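Sensor histidine kinase (Rhodopseudomonas palustris, PDB 3VA9) probably phosphorylates a histidine with ATP as a membrane-bound two-component sensor kinase, here represented by its four-helix-bundle sensor domain. Local coordinates at residues 63-68 / 83-88. Sequence-based numbering, arbitrary orientation.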
loop_
_atom_site.group_PDB
_atom_site.type_symbol
_atom_site.label_atom_id
_atom_site.label_comp_id
_atom_site.label_asym_id
_atom_site.label_seq_id
_atom_site.Cartn_x
_atom_site.Cartn_y
_atom_site.Cartn_z
ATOM N N ARG A 63 5.624 1.201 -8.261
ATOM C CA ARG A 63 6.299 2.200 -7.432
ATOM C C ARG A 63 7.209 1.575 -6.379
ATOM O O ARG A 63 8.262 2.129 -6.057
ATOM C CB ARG A 63 5.278 3.132 -6.783
ATOM C CG ARG A 63 4.588 4.018 -7.794
ATOM C CD ARG A 63 3.403 4.756 -7.216
ATOM N NE ARG A 63 2.643 5.410 -8.282
ATOM C CZ ARG A 63 1.505 6.072 -8.098
ATOM N NH1 ARG A 63 0.980 6.177 -6.884
ATOM N NH2 ARG A 63 0.892 6.624 -9.133
ATOM N N LEU A 64 6.802 0.424 -5.844
ATOM C CA LEU A 64 7.659 -0.330 -4.934
ATOM C C LEU A 64 8.904 -0.859 -5.654
ATOM O O LEU A 64 10.006 -0.781 -5.113
ATOM C CB LEU A 64 6.895 -1.480 -4.266
ATOM C CG LEU A 64 5.878 -1.064 -3.192
ATOM C CD1 LEU A 64 4.850 -2.154 -2.929
ATOM C CD2 LEU A 64 6.567 -0.642 -1.901
ATOM N N ASP A 65 8.719 -1.402 -6.861
ATOM C CA ASP A 65 9.839 -1.917 -7.664
ATOM C C ASP A 65 10.867 -0.810 -7.932
ATOM O O ASP A 65 12.076 -1.036 -7.875
ATOM C CB ASP A 65 9.361 -2.465 -9.017
ATOM C CG ASP A 65 8.447 -3.674 -8.897
ATOM O OD1 ASP A 65 8.458 -4.359 -7.848
ATOM O OD2 ASP A 65 7.724 -3.948 -9.886
ATOM N N GLY A 66 10.367 0.384 -8.237
ATOM C CA GLY A 66 11.209 1.523 -8.561
ATOM C C GLY A 66 11.875 2.189 -7.371
ATOM O O GLY A 66 13.011 2.644 -7.463
ATOM N N LEU A 67 11.162 2.269 -6.253
ATOM C CA LEU A 67 11.745 2.797 -5.031
ATOM C C LEU A 67 12.924 1.920 -4.665
ATOM O O LEU A 67 13.978 2.405 -4.249
ATOM C CB LEU A 67 10.718 2.778 -3.901
ATOM C CG LEU A 67 11.227 3.104 -2.498
ATOM C CD1 LEU A 67 11.686 4.555 -2.410
ATOM C CD2 LEU A 67 10.149 2.811 -1.465
ATOM N N ARG A 68 12.737 0.616 -4.836
ATOM C CA ARG A 68 13.768 -0.357 -4.514
ATOM C C ARG A 68 15.010 -0.135 -5.370
ATOM O O ARG A 68 16.130 -0.425 -4.947
ATOM C CB ARG A 68 13.242 -1.780 -4.699
ATOM C CG ARG A 68 14.305 -2.849 -4.489
ATOM C CD ARG A 68 13.756 -4.248 -4.693
ATOM N NE ARG A 68 14.771 -5.265 -4.425
ATOM C CZ ARG A 68 15.017 -5.783 -3.224
ATOM N NH1 ARG A 68 14.320 -5.376 -2.173
ATOM N NH2 ARG A 68 15.963 -6.700 -3.074
ATOM N N GLU A 83 10.698 -4.757 4.290
ATOM C CA GLU A 83 9.696 -4.804 5.351
ATOM C C GLU A 83 8.364 -4.171 4.945
ATOM O O GLU A 83 7.306 -4.779 5.128
ATOM C CB GLU A 83 10.258 -4.186 6.636
ATOM C CG GLU A 83 11.308 -5.082 7.289
ATOM C CD GLU A 83 12.418 -4.316 7.995
ATOM O OE1 GLU A 83 12.228 -3.125 8.323
ATOM O OE2 GLU A 83 13.488 -4.923 8.226
ATOM N N LEU A 84 8.418 -2.965 4.382
ATOM C CA LEU A 84 7.217 -2.307 3.860
ATOM C C LEU A 84 6.483 -3.230 2.879
ATOM O O LEU A 84 5.269 -3.418 2.968
ATOM C CB LEU A 84 7.579 -0.995 3.156
ATOM C CG LEU A 84 6.419 -0.316 2.418
ATOM C CD1 LEU A 84 5.384 0.184 3.407
ATOM C CD2 LEU A 84 6.908 0.829 1.532
ATOM N N ARG A 85 7.245 -3.812 1.957
ATOM C CA ARG A 85 6.700 -4.678 0.914
ATOM C C ARG A 85 5.967 -5.895 1.460
ATOM O O ARG A 85 4.928 -6.291 0.927
ATOM C CB ARG A 85 7.816 -5.153 -0.013
ATOM C CG ARG A 85 7.303 -5.984 -1.163
ATOM C CD ARG A 85 7.457 -5.216 -2.457
ATOM N NE ARG A 85 6.476 -5.603 -3.463
ATOM C CZ ARG A 85 6.682 -5.478 -4.770
ATOM N NH1 ARG A 85 7.840 -4.997 -5.211
ATOM N NH2 ARG A 85 5.740 -5.839 -5.630
ATOM N N LEU A 86 6.525 -6.500 2.507
ATOM C CA LEU A 86 5.845 -7.577 3.210
ATOM C C LEU A 86 4.476 -7.094 3.677
ATOM O O LEU A 86 3.459 -7.767 3.478
ATOM C CB LEU A 86 6.668 -8.051 4.418
ATOM C CG LEU A 86 6.009 -9.102 5.334
ATOM C CD1 LEU A 86 5.651 -10.360 4.549
ATOM C CD2 LEU A 86 6.904 -9.459 6.517
ATOM N N LEU A 87 4.469 -5.924 4.307
ATOM C CA LEU A 87 3.248 -5.348 4.864
ATOM C C LEU A 87 2.251 -5.001 3.759
ATOM O O LEU A 87 1.063 -5.275 3.890
ATOM C CB LEU A 87 3.576 -4.106 5.709
ATOM C CG LEU A 87 4.335 -4.326 7.034
ATOM C CD1 LEU A 87 4.828 -3.011 7.636
ATOM C CD2 LEU A 87 3.495 -5.088 8.051
ATOM N N THR A 88 2.732 -4.410 2.666
ATOM C CA THR A 88 1.833 -4.039 1.568
ATOM C C THR A 88 1.303 -5.271 0.819
ATOM O O THR A 88 0.163 -5.272 0.366
ATOM C CB THR A 88 2.454 -3.000 0.586
ATOM O OG1 THR A 88 3.619 -3.545 -0.040
ATOM C CG2 THR A 88 2.838 -1.730 1.315
#
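Asp65 and Arg85 form a single-pronged salt bridge: Arg85 NH1 donates to Asp65 OD1 at 2.8 Å with an N-H...O angle of 166°. The carboxylate oxygen lies at the guanidinium edge, in its plane, and is approached nearly along its own C-O bond, although the two flat groups are turned 35° apart. Leu64 CB lies over one guanidinium face, offset toward its rim, 3.8 Å from Arg85 NH1, so the same group is held by charge at its edge and touched by apolar carbon over one face. Arg85 gets there by sending CG anti to the backbone N and then bending at chi2 (111°), which carries its end across to the other helix. With an alanine in place of Arg85, Asp65 is likely to lose its cationic mate and Leu64 CB the guanidinium lying against it. Farther in, the two Leu64 methyls diverge: CD2 meets Leu84 CD2 at 3.8 Å, while CD1 lies 3.4 Å from Thr88 OG1. The 63-68 and 83-88 axes run nearly antiparallel with a closest approach of 11.4 Å, a wide spacing that agrees with side chains making the contact. Helices 47-70 and 75-101, joined by a second bridge from Arg68 to Asp82, thus pair in the four-helix bundle of the CHASE3 sensor domain, with Leu64 also packing on Ile27 of helix 18-44 and Leu84 on Leu129 of helix 121-142.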